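Local coordinates for protein sensor histidine kinase CitA (Klebsiella pneumoniae, PDB 1P0Z) that senses citrate through this periplasmic domain as a membrane-bound histidine kinase and probably activates its response regulator CitB by phosphorylation, inducing the citrate-fermentation genes, at residues Q10-Q15 with V119-T124. Residues are numbered along the deposited sequence; the frame is centred on the assembly and turned at random. Where two conformers were deposited one is given.
Sequences QRALIQ and VSVGYT
The phenol oxygen of Tyr123 takes a hydrogen bond from the side-chain amide of Gln15, with 2.9 Å between NE2 and OH and an N-H...O angle of 155°. NE2 comes in at the edge of the ring, close to its plane, while the amide plane is tilted from that of the ring. Gln15 NE2 also donates to Arg11 O, one helical turn back, at 3.0 Å; both acceptors lie nearly in the amide plane, which fixes the rotation of the group. Arg11 O also accepts a hydrogen bond from the backbone N of Gln15, which arrives from the opposite face of the carbonyl plane. Beyond CG the Gln15 chain runs extended, and its OE1 is bound by Ser48 OG. One face of the Arg11 guanidinium lies over Gln15 NE2. Bends at chi2 and chi3 of Arg11 fold its chain back over the amide, and NH2 forms a salt bridge with Asp49, whose carboxylate is also hydrogen-bonded to Tyr123 OH. The glutamine and the aspartate thus both hold the buried phenol.

Next to this polar group small side chains fill the interface. Ala12 CB meets the edge of the tyrosine ring, 3.8 Å from Tyr123 CE1, and lies 3.5 Å from Val121 O. Val121 turns both methyls to the helix: CG1, anti to the backbone N (chi1 171°), lies 4.1 Å from Ala12 CA, and CG2 is 4.2 Å from Gln15 CB.

Helix 6-20 here runs roughly antiparallel to strand 115-124; the axes of the two short segments approach to 7.5 Å at 156°. This strand is central in the five-stranded antiparallel sheet of the PAS-like periplasmic domain, between strands 52-57 and 101-109, the latter carrying the citrate-binding residues Arg103 and Lys105; Ser120 points away from the helix and touches both.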
ATOM      1  N   GLN A  10      -6.651  -7.407   8.782  1.00 18.30           N
ATOM      2  CA  GLN A  10      -7.909  -6.718   8.481  1.00 19.34           C
ATOM      3  C   GLN A  10      -7.741  -5.213   8.614  1.00 18.16           C
ATOM      4  O   GLN A  10      -8.286  -4.476   7.797  1.00 19.63           O
ATOM      5  CB  GLN A  10      -9.033  -7.260   9.374  1.00 22.63           C
ATOM      6  CG  GLN A  10      -9.417  -8.705   9.041  1.00 24.40           C
ATOM      7  CD  GLN A  10      -9.832  -8.888   7.568  1.00 29.93           C
ATOM      8  OE1 GLN A  10     -10.841  -8.356   7.134  1.00 32.99           O
ATOM      9  NE2 GLN A  10      -9.027  -9.622   6.804  1.00 32.94           N
ATOM     10  N   ARG A  11      -6.997  -4.771   9.628  1.00 17.92           N
ATOM     11  CA  ARG A  11      -6.715  -3.346   9.848  1.00 17.68           C
ATOM     12  C   ARG A  11      -5.930  -2.802   8.657  1.00 18.05           C
ATOM     13  O   ARG A  11      -6.209  -1.708   8.126  1.00 19.10           O
ATOM     14  CB  ARG A  11      -5.895  -3.137  11.150  1.00 20.35           C
ATOM     15  CG  ARG A  11      -6.733  -2.852  12.402  1.00 25.34           C
ATOM     16  CD  ARG A  11      -7.233  -1.371  12.410  1.00 28.11           C
ATOM     17  NE  ARG A  11      -6.132  -0.433  12.680  1.00 29.03           N
ATOM     18  CZ  ARG A  11      -6.100   0.838  12.273  1.00 29.74           C
ATOM     19  NH1 ARG A  11      -7.115   1.351  11.557  1.00 27.93           N
ATOM     20  NH2 ARG A  11      -5.042   1.606  12.575  1.00 30.82           N
ATOM     21  N   ALA A  12      -4.952  -3.577   8.203  1.00 16.91           N
ATOM     22  CA  ALA A  12      -4.139  -3.121   7.068  1.00 16.92           C
ATOM     23  C   ALA A  12      -4.987  -3.024   5.806  1.00 16.79           C
ATOM     24  O   ALA A  12      -4.857  -2.050   5.025  1.00 18.07           O
ATOM     25  CB  ALA A  12      -2.985  -4.121   6.836  1.00 18.70           C
ATOM     26  N   LEU A  13      -5.831  -4.026   5.598  1.00 16.29           N
ATOM     27  CA  LEU A  13      -6.655  -4.063   4.396  1.00 18.21           C
ATOM     28  C   LEU A  13      -7.663  -2.913   4.359  1.00 18.46           C
ATOM     29  O   LEU A  13      -7.817  -2.250   3.317  1.00 16.98           O
ATOM     30  CB  LEU A  13      -7.353  -5.423   4.276  1.00 18.93           C
ATOM     31  CG  LEU A  13      -8.306  -5.588   3.085  1.00 21.12           C
ATOM     32  CD1 LEU A  13      -7.566  -5.312   1.769  1.00 22.51           C
ATOM     33  CD2 LEU A  13      -8.895  -7.000   3.155  1.00 22.45           C
ATOM     34  N   ILE A  14      -8.308  -2.669   5.495  0.50 18.51           N
ATOM     35  CA  ILE A  14      -9.293  -1.594   5.573  0.50 19.22           C
ATOM     36  C   ILE A  14      -8.632  -0.279   5.241  0.50 18.67           C
ATOM     37  O   ILE A  14      -9.159   0.491   4.453  0.50 17.95           O
ATOM     38  CB  ILE A  14      -9.948  -1.515   6.985  0.50 20.34           C
ATOM     39  CG1 ILE A  14     -10.941  -2.669   7.147  0.50 21.02           C
ATOM     40  CG2 ILE A  14     -10.643  -0.148   7.186  0.50 21.14           C
ATOM     41  CD1 ILE A  14     -12.100  -2.628   6.148  0.50 22.56           C
ATOM     42  N   GLN A  15      -7.465  -0.037   5.820  1.00 17.34           N
ATOM     43  CA  GLN A  15      -6.747   1.218   5.582  1.00 17.58           C
ATOM     44  C   GLN A  15      -6.300   1.338   4.117  1.00 18.24           C
ATOM     45  O   GLN A  15      -6.370   2.428   3.530  1.00 17.96           O
ATOM     46  CB  GLN A  15      -5.530   1.323   6.493  1.00 17.68           C
ATOM     47  CG  GLN A  15      -5.948   1.570   7.941  1.00 18.60           C
ATOM     48  CD  GLN A  15      -4.750   1.499   8.866  1.00 19.87           C
ATOM     49  OE1 GLN A  15      -4.166   2.525   9.199  1.00 21.44           O
ATOM     50  NE2 GLN A  15      -4.358   0.288   9.264  1.00 19.77           N
ATOM     51  N   VAL A 119      -2.062   0.659  -3.434  1.00 17.49           N
ATOM     52  CA  VAL A 119      -1.671   1.126  -2.097  1.00 16.31           C
ATOM     53  C   VAL A 119      -1.441  -0.144  -1.268  1.00 16.09           C
ATOM     54  O   VAL A 119      -2.226  -1.088  -1.340  1.00 16.50           O
ATOM     55  CB  VAL A 119      -2.793   1.926  -1.399  1.00 17.12           C
ATOM     56  CG1 VAL A 119      -2.411   2.204   0.075  1.00 17.26           C
ATOM     57  CG2 VAL A 119      -3.030   3.247  -2.153  1.00 18.19           C
ATOM     58  N   SER A 120      -0.339  -0.143  -0.523  1.00 15.46           N
ATOM     59  CA  SER A 120      -0.007  -1.282   0.344  1.00 16.57           C
ATOM     60  C   SER A 120       0.243  -0.698   1.730  1.00 16.62           C
ATOM     61  O   SER A 120       1.098   0.182   1.885  1.00 17.68           O
ATOM     62  CB  SER A 120       1.278  -1.970  -0.160  1.00 16.85           C
ATOM     63  OG  SER A 120       1.645  -3.032   0.737  1.00 17.80           O
ATOM     64  N   VAL A 121      -0.504  -1.181   2.723  1.00 15.86           N
ATOM     65  CA  VAL A 121      -0.310  -0.726   4.097  1.00 16.73           C
ATOM     66  C   VAL A 121       0.280  -1.935   4.818  1.00 16.37           C
ATOM     67  O   VAL A 121      -0.310  -3.005   4.825  1.00 16.91           O
ATOM     68  CB  VAL A 121      -1.653  -0.317   4.729  1.00 16.07           C
ATOM     69  CG1 VAL A 121      -1.487  -0.066   6.207  1.00 17.58           C
ATOM     70  CG2 VAL A 121      -2.202   0.936   3.980  1.00 18.33           C
ATOM     71  N   GLY A 122       1.426  -1.747   5.442  1.00 16.07           N
ATOM     72  CA  GLY A 122       2.092  -2.892   6.046  1.00 15.89           C
ATOM     73  C   GLY A 122       2.443  -2.780   7.515  1.00 17.14           C
ATOM     74  O   GLY A 122       2.698  -1.689   8.032  1.00 16.40           O
ATOM     75  N   TYR A 123       2.426  -3.953   8.160  1.00 16.53           N
ATOM     76  CA  TYR A 123       2.783  -4.075   9.586  1.00 16.93           C
ATOM     77  C   TYR A 123       3.888  -5.122   9.709  1.00 17.29           C
ATOM     78  O   TYR A 123       3.673  -6.289   9.405  1.00 18.33           O
ATOM     79  CB  TYR A 123       1.595  -4.552  10.425  1.00 16.95           C
ATOM     80  CG  TYR A 123       0.515  -3.510  10.622  1.00 18.59           C
ATOM     81  CD1 TYR A 123      -0.379  -3.200   9.597  1.00 18.97           C
ATOM     82  CD2 TYR A 123       0.382  -2.858  11.844  1.00 19.05           C
ATOM     83  CE1 TYR A 123      -1.406  -2.250   9.785  1.00 19.64           C
ATOM     84  CE2 TYR A 123      -0.629  -1.902  12.056  1.00 18.84           C
ATOM     85  CZ  TYR A 123      -1.516  -1.607  11.008  1.00 20.27           C
ATOM     86  OH  TYR A 123      -2.463  -0.647  11.222  1.00 19.64           O
ATOM     87  N   THR A 124       5.097  -4.724  10.099  0.59 17.21           N
ATOM     88  CA  THR A 124       6.173  -5.710  10.221  0.59 18.75           C
ATOM     89  C   THR A 124       5.926  -6.534  11.494  0.59 19.19           C
ATOM     90  O   THR A 124       5.840  -6.001  12.599  0.59 19.90           O
ATOM     91  CB  THR A 124       7.540  -5.012  10.263  0.59 18.84           C
ATOM     92  OG1 THR A 124       7.771  -4.418   8.983  0.59 19.25           O
ATOM     93  CG2 THR A 124       8.672  -6.026  10.605  0.59 17.54           C
TER